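Local atomic coordinates of hypothetical protein Atu1540 (Agrobacterium tumefaciens str. C58, PDB entry 2HWJ), a protein that is of unknown function but belongs to a putative ParB-like nuclease family of the ParB/sulfiredoxin clan. Residues A[35-40]-A[76-81]; A[49-54]-A[69-74]; A[25-30]-A[176-181]. All coordinates share one frame; numbering follows the deposited sequence.

Interaction 1. Residues A[35-40]-A[76-81]; sequences EWRETR and SKEGVE
Two helix C-termini of the ParB-like domain meet here: W36 and R37, in the last turn of helix 26-37, face E78 and V80, in the turn that ends helix 69-77. That turn is a Schellman motif, closed by G79 with a positive phi; G79 N donates to S76 O at 2.9 Å. The motif ends the helix, and E78 and V80, on either side of the glycine, both point CB toward the 35-40 segment. The polar half of the contact is a salt bridge. R37 NH1 donates to E78 OE1 at 3.1 Å, nearly straight, with an N-H...O angle of 167°. The oxygen lies at the edge of the guanidinium, practically in its plane, yet the nitrogen reaches OE1 from above the carboxylate plane, and the two groups are turned 38° from each other. R37 gets there by bending at chi2 and chi3, a path that lays its CD alongside the same carboxylate, 3.2 Å from E78 OE2. E78 OE1 also forms a salt bridge with R33, one turn earlier on helix 26-37, so two arginines of one helix share the oxygen and would probably favour the charged carboxylate. The apolar half belongs to W36. With CG anti to the backbone N (chi1 166°), its indole extends toward the turn: CD1 of the pyrrole part approaches E78 CG, while CZ2 of the benzo part meets V80 CG2 at 3.6 Å. Both aliphatic groups approach the ring obliquely. W36 and V80 also touch L75 of helix 69-77, which continues the apolar patch into that helix. Beyond V80 the chain enters strand 82-90, after E81 has made a backbone hydrogen bond with I14, so the contact sits where helix 26-37 leans against the helix-to-strand connection.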
loop_
_atom_site.group_PDB
_atom_site.type_symbol
_atom_site.label_atom_id
_atom_site.label_comp_id
_atom_site.label_asym_id
_atom_site.label_seq_id
_atom_site.Cartn_x
_atom_site.Cartn_y
_atom_site.Cartn_z
ATOM N N GLU A 35 -15.374 -24.674 -15.195
ATOM C CA GLU A 35 -14.567 -23.988 -16.218
ATOM C C GLU A 35 -13.482 -24.974 -16.641
ATOM O O GLU A 35 -13.345 -25.297 -17.831
ATOM C CB GLU A 35 -13.961 -22.636 -15.730
ATOM C CG GLU A 35 -14.687 -21.281 -16.171
ATOM C CD GLU A 35 -13.939 -19.935 -15.663
ATOM O OE1 GLU A 35 -13.388 -19.191 -16.519
ATOM O OE2 GLU A 35 -13.864 -19.613 -14.418
ATOM N N TRP A 36 -12.771 -25.481 -15.630
ATOM C CA TRP A 36 -11.677 -26.394 -15.810
ATOM C C TRP A 36 -12.116 -27.700 -16.438
ATOM O O TRP A 36 -11.448 -28.191 -17.325
ATOM C CB TRP A 36 -11.001 -26.670 -14.476
ATOM C CG TRP A 36 -10.082 -27.860 -14.533
ATOM C CD1 TRP A 36 -10.426 -29.159 -14.311
ATOM C CD2 TRP A 36 -8.680 -27.864 -14.845
ATOM N NE1 TRP A 36 -9.339 -29.973 -14.468
ATOM C CE2 TRP A 36 -8.248 -29.207 -14.791
ATOM C CE3 TRP A 36 -7.755 -26.864 -15.190
ATOM C CZ2 TRP A 36 -6.911 -29.596 -15.069
ATOM C CZ3 TRP A 36 -6.400 -27.238 -15.471
ATOM C CH2 TRP A 36 -5.998 -28.601 -15.396
ATOM N N ARG A 37 -13.218 -28.277 -15.967
ATOM C CA ARG A 37 -13.664 -29.580 -16.452
ATOM C C ARG A 37 -13.858 -29.392 -17.958
ATOM O O ARG A 37 -13.688 -30.318 -18.757
ATOM C CB ARG A 37 -14.944 -30.071 -15.699
ATOM C CG ARG A 37 -15.113 -31.630 -15.583
ATOM C CD ARG A 37 -15.817 -32.176 -14.237
ATOM N NE ARG A 37 -17.214 -31.715 -14.093
ATOM C CZ ARG A 37 -17.718 -30.966 -13.098
ATOM N NH1 ARG A 37 -17.004 -30.607 -12.046
ATOM N NH2 ARG A 37 -18.979 -30.582 -13.155
ATOM N N GLU A 38 -14.112 -28.143 -18.332
ATOM C CA GLU A 38 -14.426 -27.784 -19.699
ATOM C C GLU A 38 -13.364 -26.942 -20.405
ATOM O O GLU A 38 -13.707 -26.082 -21.201
ATOM C CB GLU A 38 -15.789 -27.102 -19.740
ATOM C CG GLU A 38 -16.938 -28.124 -19.815
ATOM C CD GLU A 38 -18.256 -27.662 -19.167
ATOM O OE1 GLU A 38 -18.533 -26.433 -19.128
ATOM O OE2 GLU A 38 -19.025 -28.553 -18.704
ATOM N N THR A 39 -12.086 -27.184 -20.103
ATOM C CA THR A 39 -10.956 -26.787 -20.984
ATOM C C THR A 39 -10.092 -28.023 -21.400
ATOM O O THR A 39 -9.835 -28.912 -20.581
ATOM C CB THR A 39 -10.112 -25.515 -20.459
ATOM O OG1 THR A 39 -10.015 -25.498 -19.025
ATOM C CG2 THR A 39 -10.772 -24.181 -20.913
ATOM N N ARG A 40 -9.659 -28.053 -22.670
ATOM C CA ARG A 40 -9.208 -29.285 -23.395
ATOM C C ARG A 40 -8.314 -30.254 -22.618
ATOM O O ARG A 40 -7.355 -29.847 -21.974
ATOM C CB ARG A 40 -8.569 -28.932 -24.769
ATOM N N SER A 76 -8.013 -29.628 -6.815
ATOM C CA SER A 76 -7.895 -30.813 -6.019
ATOM C C SER A 76 -9.104 -31.738 -6.195
ATOM O O SER A 76 -8.946 -32.938 -6.504
ATOM C CB SER A 76 -7.779 -30.431 -4.592
ATOM O OG SER A 76 -7.852 -31.650 -3.943
ATOM N N LYS A 77 -10.306 -31.169 -6.047
ATOM C CA LYS A 77 -11.503 -31.905 -6.378
ATOM C C LYS A 77 -11.524 -32.437 -7.834
ATOM O O LYS A 77 -12.160 -33.458 -8.098
ATOM C CB LYS A 77 -12.758 -31.112 -6.057
ATOM C CG LYS A 77 -12.954 -30.866 -4.589
ATOM C CD LYS A 77 -14.409 -30.319 -4.345
ATOM C CE LYS A 77 -14.801 -30.090 -2.860
ATOM N NZ LYS A 77 -16.290 -29.861 -2.741
ATOM N N GLU A 78 -10.816 -31.810 -8.777
ATOM C CA GLU A 78 -10.827 -32.374 -10.148
ATOM C C GLU A 78 -9.838 -33.496 -10.346
ATOM O O GLU A 78 -9.673 -33.975 -11.456
ATOM C CB GLU A 78 -10.566 -31.302 -11.214
ATOM C CG GLU A 78 -11.793 -30.552 -11.665
ATOM C CD GLU A 78 -13.000 -31.475 -12.023
ATOM O OE1 GLU A 78 -14.064 -31.339 -11.341
ATOM O OE2 GLU A 78 -12.894 -32.314 -12.977
ATOM N N GLY A 79 -9.160 -33.894 -9.274
ATOM C CA GLY A 79 -8.138 -34.943 -9.361
ATOM C C GLY A 79 -6.754 -34.441 -9.814
ATOM O O GLY A 79 -5.893 -35.235 -10.152
ATOM N N VAL A 80 -6.510 -33.132 -9.813
ATOM C CA VAL A 80 -5.255 -32.660 -10.275
ATOM C C VAL A 80 -4.298 -32.832 -9.110
ATOM O O VAL A 80 -4.647 -32.425 -8.038
ATOM C CB VAL A 80 -5.330 -31.191 -10.623
ATOM C CG1 VAL A 80 -3.951 -30.709 -10.918
ATOM C CG2 VAL A 80 -6.200 -30.973 -11.815
ATOM N N GLU A 81 -3.123 -33.431 -9.319
ATOM C CA GLU A 81 -2.134 -33.706 -8.242
ATOM C C GLU A 81 -1.175 -32.589 -7.884
ATOM O O GLU A 81 -0.896 -32.367 -6.730
ATOM C CB GLU A 81 -1.271 -34.917 -8.594
ATOM C CG GLU A 81 -1.423 -35.380 -10.077
ATOM C CD GLU A 81 -0.908 -36.838 -10.284
ATOM O OE1 GLU A 81 0.051 -37.231 -9.541
ATOM O OE2 GLU A 81 -1.481 -37.568 -11.143
#

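Interaction 2. Residues A[49-54]-A[69-74]; sequences GNHIVP and HHLVLA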
loop_
_atom_site.group_PDB
_atom_site.type_symbol
_atom_site.label_atom_id
_atom_site.label_comp_id
_atom_site.label_asym_id
_atom_site.label_seq_id
_atom_site.Cartn_x
_atom_site.Cartn_y
_atom_site.Cartn_z
ATOM N N GLY A 49 0.633 -23.244 -20.080
ATOM C CA GLY A 49 0.485 -22.188 -19.120
ATOM C C GLY A 49 -0.589 -22.656 -18.132
ATOM O O GLY A 49 -1.786 -22.325 -18.238
ATOM N N ASN A 50 -0.130 -23.446 -17.165
ATOM C CA ASN A 50 -0.898 -23.737 -16.014
ATOM C C ASN A 50 -0.786 -22.645 -15.013
ATOM O O ASN A 50 0.033 -21.747 -15.131
ATOM C CB ASN A 50 -0.387 -24.978 -15.338
ATOM C CG ASN A 50 -0.094 -26.049 -16.286
ATOM O OD1 ASN A 50 0.745 -26.919 -16.024
ATOM N ND2 ASN A 50 -0.771 -26.012 -17.425
ATOM N N HIS A 51 -1.606 -22.797 -13.991
ATOM C CA HIS A 51 -1.708 -21.845 -12.920
ATOM C C HIS A 51 -0.495 -21.996 -12.075
ATOM O O HIS A 51 0.059 -23.098 -11.945
ATOM C CB HIS A 51 -2.966 -22.100 -12.087
ATOM C CG HIS A 51 -4.178 -22.268 -12.931
ATOM N ND1 HIS A 51 -4.625 -23.515 -13.346
ATOM C CD2 HIS A 51 -4.961 -21.350 -13.560
ATOM C CE1 HIS A 51 -5.687 -23.352 -14.123
ATOM N NE2 HIS A 51 -5.896 -22.051 -14.286
ATOM N N ILE A 52 -0.100 -20.852 -11.535
ATOM C CA ILE A 52 0.978 -20.714 -10.594
ATOM C C ILE A 52 0.316 -20.104 -9.423
ATOM O O ILE A 52 -0.413 -19.159 -9.566
ATOM C CB ILE A 52 1.987 -19.628 -11.042
ATOM C CG1 ILE A 52 1.845 -19.443 -12.518
ATOM C CG2 ILE A 52 3.409 -19.986 -10.572
ATOM C CD1 ILE A 52 3.170 -18.827 -13.266
ATOM N N VAL A 53 0.739 -20.490 -8.258
ATOM C CA VAL A 53 0.076 -20.072 -7.091
ATOM C C VAL A 53 1.168 -19.593 -6.162
ATOM O O VAL A 53 2.234 -20.176 -6.131
ATOM C CB VAL A 53 -0.703 -21.324 -6.724
ATOM C CG1 VAL A 53 -0.365 -21.958 -5.417
ATOM C CG2 VAL A 53 -2.173 -21.146 -7.118
ATOM N N PRO A 54 0.983 -18.450 -5.504
ATOM C CA PRO A 54 2.084 -17.928 -4.647
ATOM C C PRO A 54 2.106 -18.630 -3.312
ATOM O O PRO A 54 1.089 -19.044 -2.795
ATOM C CB PRO A 54 1.658 -16.487 -4.414
ATOM C CG PRO A 54 0.264 -16.492 -4.383
ATOM C CD PRO A 54 -0.186 -17.559 -5.449
ATOM N N HIS A 69 -7.085 -20.043 -2.753
ATOM C CA HIS A 69 -7.727 -21.294 -2.213
ATOM C C HIS A 69 -8.889 -21.886 -3.068
ATOM O O HIS A 69 -9.029 -23.094 -3.170
ATOM C CB HIS A 69 -8.119 -21.112 -0.764
ATOM C CG HIS A 69 -6.939 -20.863 0.131
ATOM N ND1 HIS A 69 -6.575 -21.714 1.157
ATOM C CD2 HIS A 69 -6.024 -19.864 0.142
ATOM C CE1 HIS A 69 -5.498 -21.243 1.766
ATOM N NE2 HIS A 69 -5.140 -20.128 1.162
ATOM N N HIS A 70 -9.705 -21.041 -3.679
ATOM C CA HIS A 70 -10.863 -21.546 -4.353
ATOM C C HIS A 70 -10.322 -22.407 -5.465
ATOM O O HIS A 70 -10.664 -23.554 -5.626
ATOM C CB HIS A 70 -11.693 -20.362 -4.854
ATOM C CG HIS A 70 -12.348 -19.586 -3.747
ATOM N ND1 HIS A 70 -13.583 -19.926 -3.220
ATOM C CD2 HIS A 70 -11.905 -18.550 -2.998
ATOM C CE1 HIS A 70 -13.887 -19.112 -2.225
ATOM N NE2 HIS A 70 -12.883 -18.275 -2.061
ATOM N N LEU A 71 -9.331 -21.886 -6.148
ATOM C CA LEU A 71 -8.817 -22.502 -7.343
ATOM C C LEU A 71 -8.134 -23.739 -6.931
ATOM O O LEU A 71 -8.343 -24.794 -7.554
ATOM C CB LEU A 71 -7.834 -21.579 -8.014
ATOM C CG LEU A 71 -7.217 -22.347 -9.169
ATOM C CD1 LEU A 71 -8.294 -22.692 -10.181
ATOM C CD2 LEU A 71 -6.038 -21.646 -9.818
ATOM N N VAL A 72 -7.353 -23.669 -5.865
ATOM C CA VAL A 72 -6.680 -24.905 -5.469
ATOM C C VAL A 72 -7.626 -26.037 -5.002
ATOM O O VAL A 72 -7.433 -27.225 -5.394
ATOM C CB VAL A 72 -5.491 -24.680 -4.501
ATOM C CG1 VAL A 72 -4.910 -25.976 -4.074
ATOM C CG2 VAL A 72 -4.376 -23.842 -5.176
ATOM N N LEU A 73 -8.674 -25.718 -4.242
ATOM C CA LEU A 73 -9.638 -26.772 -3.933
ATOM C C LEU A 73 -10.312 -27.267 -5.229
ATOM O O LEU A 73 -10.545 -28.475 -5.403
ATOM C CB LEU A 73 -10.630 -26.283 -2.924
ATOM C CG LEU A 73 -11.725 -27.174 -2.329
ATOM C CD1 LEU A 73 -11.140 -28.424 -1.659
ATOM C CD2 LEU A 73 -12.596 -26.376 -1.361
ATOM N N ALA A 74 -10.600 -26.341 -6.145
ATOM C CA ALA A 74 -11.270 -26.754 -7.373
ATOM C C ALA A 74 -10.395 -27.833 -8.027
ATOM O O ALA A 74 -10.897 -28.913 -8.443
ATOM C CB ALA A 74 -11.469 -25.597 -8.327
#
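The first torsion of H51 (chi1 -48°) places its imidazole anti to the carbonyl carbon, while L71 holds CG anti to the backbone N (chi1 174°) and brings CD2 over that imidazole. The methyl stands above one face of the ring, 4.0 Å from its centroid and 27° off the ring normal, which fits a CH-pi contact. Its closest ring atom is H51 CG, 3.7 Å from L71 CD2; H51 CB lies almost as near, and the methyl therefore sits over the side of the imidazole where it joins its own chain. Two residues further along the chain, in strand 52-57, the second point of contact is made by valines: V53 CG2 meets V72 CG2 at 4.0 Å, methyl against methyl. H51 and V53 both direct CB toward the helix, whereas the intervening I52 directs CB away from it, as expected of an extended chain with one face against a helix. The arrangement is thus a helix packed on a mixed four-stranded sheet, in which strand 52-57 runs between 82-90 and 63-65 and helix 69-77 follows strand 63-65 in the chain. L65 of that neighbouring strand touches both V53 and V72, and I14 also reaches V72. The backbone of V53 is hydrogen-bonded to L84 and S86 of strand 82-90, which fixes the valine on the sheet. Near H51 the contact borders the subunit interface: R8 of the second subunit packs on H51 and I52 and donates from NH1 to G49 O, and Y5 of that subunit packs on L71.

Interaction 3. Residues A[25-30]-A[176-181]; sequences GFREVE and DSFDDA
R27 and F178 meet across a wide backbone gap: their CA atoms, the nearest pair of the two segments, are 10.0 Å apart, R27 in the first turn of helix 26-37 and F178 opening helix 178-189. The side chains close this distance from opposite directions. F178 holds CG anti to the backbone N (chi1 -165°), and R27, extended at chi2 but bent at chi3, lays its guanidinium flat on the phenyl ring. The planes differ by only 2° and their centres are 3.8 Å apart, the geometry of a parallel cation-pi stack. R27 NE lies over the rim, 3.6 Å from F178 CZ, and NH1 is near CD2. The methylene adds to this, with R27 CD 3.7 Å from the ring centroid as a CH-pi contact. S177 is the N-cap of helix 178-189: its OG accepts from D180 N at 3.3 Å, helping to set the helix start that carries F178. The phenylalanine also packs on L139 and A142 of helix 135-146. With the cationic group flat on the ring, the attraction is probably cation-pi and dispersive, and the guanidinium N-H groups lie parallel to the ring instead of pointing into its face.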
loop_
_atom_site.group_PDB
_atom_site.type_symbol
_atom_site.label_atom_id
_atom_site.label_comp_id
_atom_site.label_asym_id
_atom_site.label_seq_id
_atom_site.Cartn_x
_atom_site.Cartn_y
_atom_site.Cartn_z
ATOM N N GLY A 25 -15.967 -20.393 -0.532
ATOM C CA GLY A 25 -17.344 -20.475 -0.971
ATOM C C GLY A 25 -17.361 -21.594 -1.972
ATOM O O GLY A 25 -16.782 -21.498 -3.040
ATOM N N PHE A 26 -18.027 -22.685 -1.626
ATOM C CA PHE A 26 -17.996 -23.857 -2.428
ATOM C C PHE A 26 -18.656 -23.564 -3.716
ATOM O O PHE A 26 -18.296 -24.184 -4.710
ATOM C CB PHE A 26 -18.735 -24.956 -1.723
ATOM C CG PHE A 26 -17.898 -25.692 -0.754
ATOM C CD1 PHE A 26 -18.326 -26.912 -0.245
ATOM C CD2 PHE A 26 -16.664 -25.147 -0.323
ATOM C CE1 PHE A 26 -17.529 -27.580 0.676
ATOM C CE2 PHE A 26 -15.852 -25.807 0.596
ATOM C CZ PHE A 26 -16.254 -27.008 1.096
ATOM N N ARG A 27 -19.621 -22.641 -3.740
ATOM C CA ARG A 27 -20.238 -22.311 -5.032
ATOM C C ARG A 27 -19.174 -21.817 -6.031
ATOM O O ARG A 27 -19.219 -22.176 -7.200
ATOM C CB ARG A 27 -21.369 -21.275 -4.896
ATOM C CG ARG A 27 -22.646 -21.679 -5.584
ATOM C CD ARG A 27 -23.634 -20.533 -5.765
ATOM N NE ARG A 27 -23.181 -19.605 -6.801
ATOM C CZ ARG A 27 -23.860 -19.309 -7.922
ATOM N NH1 ARG A 27 -25.051 -19.886 -8.157
ATOM N NH2 ARG A 27 -23.333 -18.432 -8.804
ATOM N N GLU A 28 -18.235 -20.972 -5.555
ATOM C CA GLU A 28 -17.180 -20.404 -6.378
ATOM C C GLU A 28 -16.296 -21.594 -6.806
ATOM O O GLU A 28 -16.053 -21.781 -8.024
ATOM C CB GLU A 28 -16.403 -19.320 -5.597
ATOM C CG GLU A 28 -15.441 -18.362 -6.442
ATOM C CD GLU A 28 -15.232 -16.865 -5.812
ATOM O OE1 GLU A 28 -15.317 -16.704 -4.546
ATOM O OE2 GLU A 28 -14.953 -15.854 -6.542
ATOM N N VAL A 29 -15.879 -22.427 -5.815
ATOM C CA VAL A 29 -15.163 -23.674 -6.111
ATOM C C VAL A 29 -15.831 -24.408 -7.296
ATOM O O VAL A 29 -15.204 -24.536 -8.364
ATOM C CB VAL A 29 -15.065 -24.605 -4.902
ATOM C CG1 VAL A 29 -14.494 -25.977 -5.278
ATOM C CG2 VAL A 29 -14.233 -23.977 -3.874
ATOM N N GLU A 30 -17.090 -24.837 -7.143
ATOM C CA GLU A 30 -17.835 -25.549 -8.227
ATOM C C GLU A 30 -17.825 -24.842 -9.604
ATOM O O GLU A 30 -17.601 -25.499 -10.650
ATOM C CB GLU A 30 -19.271 -25.887 -7.806
ATOM C CG GLU A 30 -19.403 -26.850 -6.620
ATOM C CD GLU A 30 -18.718 -28.206 -6.844
ATOM O OE1 GLU A 30 -17.801 -28.581 -6.020
ATOM O OE2 GLU A 30 -19.086 -28.898 -7.838
ATOM N N ASP A 176 -32.273 -21.146 -0.456
ATOM C CA ASP A 176 -33.536 -21.229 -1.139
ATOM C C ASP A 176 -33.291 -20.724 -2.556
ATOM O O ASP A 176 -33.554 -21.451 -3.538
ATOM C CB ASP A 176 -34.584 -20.309 -0.497
ATOM C CG ASP A 176 -35.391 -20.941 0.690
ATOM O OD1 ASP A 176 -35.215 -22.103 1.197
ATOM O OD2 ASP A 176 -36.251 -20.153 1.129
ATOM N N SER A 177 -32.806 -19.480 -2.657
ATOM C CA SER A 177 -32.610 -18.833 -3.929
ATOM C C SER A 177 -31.412 -17.919 -3.920
ATOM O O SER A 177 -31.466 -16.770 -3.458
ATOM C CB SER A 177 -33.832 -18.042 -4.385
ATOM O OG SER A 177 -33.533 -17.414 -5.648
ATOM N N PHE A 178 -30.330 -18.442 -4.475
ATOM C CA PHE A 178 -29.119 -17.715 -4.606
ATOM C C PHE A 178 -29.313 -16.363 -5.299
ATOM O O PHE A 178 -28.793 -15.325 -4.840
ATOM C CB PHE A 178 -28.083 -18.540 -5.363
ATOM C CG PHE A 178 -26.718 -17.989 -5.213
ATOM C CD1 PHE A 178 -25.987 -18.256 -4.052
ATOM C CD2 PHE A 178 -26.198 -17.102 -6.151
ATOM C CE1 PHE A 178 -24.702 -17.716 -3.857
ATOM C CE2 PHE A 178 -24.947 -16.535 -5.957
ATOM C CZ PHE A 178 -24.182 -16.859 -4.783
ATOM N N ASP A 179 -30.059 -16.372 -6.414
ATOM C CA ASP A 179 -30.156 -15.183 -7.244
ATOM C C ASP A 179 -30.971 -14.126 -6.550
ATOM O O ASP A 179 -30.632 -12.960 -6.651
ATOM C CB ASP A 179 -30.632 -15.513 -8.650
ATOM C CG ASP A 179 -29.583 -16.336 -9.451
ATOM O OD1 ASP A 179 -28.411 -15.858 -9.721
ATOM O OD2 ASP A 179 -29.949 -17.476 -9.819
ATOM N N ASP A 180 -31.982 -14.529 -5.785
ATOM C CA ASP A 180 -32.674 -13.586 -4.930
ATOM C C ASP A 180 -31.794 -13.116 -3.776
ATOM O O ASP A 180 -31.952 -12.000 -3.296
ATOM C CB ASP A 180 -33.930 -14.189 -4.346
ATOM C CG ASP A 180 -34.903 -14.565 -5.385
ATOM O OD1 ASP A 180 -34.749 -14.115 -6.539
ATOM O OD2 ASP A 180 -35.825 -15.319 -5.060
ATOM N N ALA A 181 -30.885 -13.956 -3.288
ATOM C CA ALA A 181 -29.966 -13.450 -2.278
ATOM C C ALA A 181 -29.004 -12.453 -2.933
ATOM O O ALA A 181 -28.585 -11.492 -2.288
ATOM C CB ALA A 181 -29.206 -14.562 -1.604
#

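In the fold
Interaction 2 is the buried contact of the three, purely apolar and CH-pi, joining helix 69-77 to the sheet and bordering the second subunit. Interactions 1 and 3 lie at the surface and rely on arginines of helix 26-37, one near each end: interaction 1 uses a salt bridge beside an indole, interaction 3 a flat cation-pi stack. Helix 69-77 is shared by interactions 1 and 2, which touch through W36 and H51. Helix 26-37 links interactions 1 and 3, while L73 packs on V29 and F26 between 2 and 3. Along the chain, interaction 2 is nested within 1, and 1 within 3, which alone reaches the C-terminal helix 178-189.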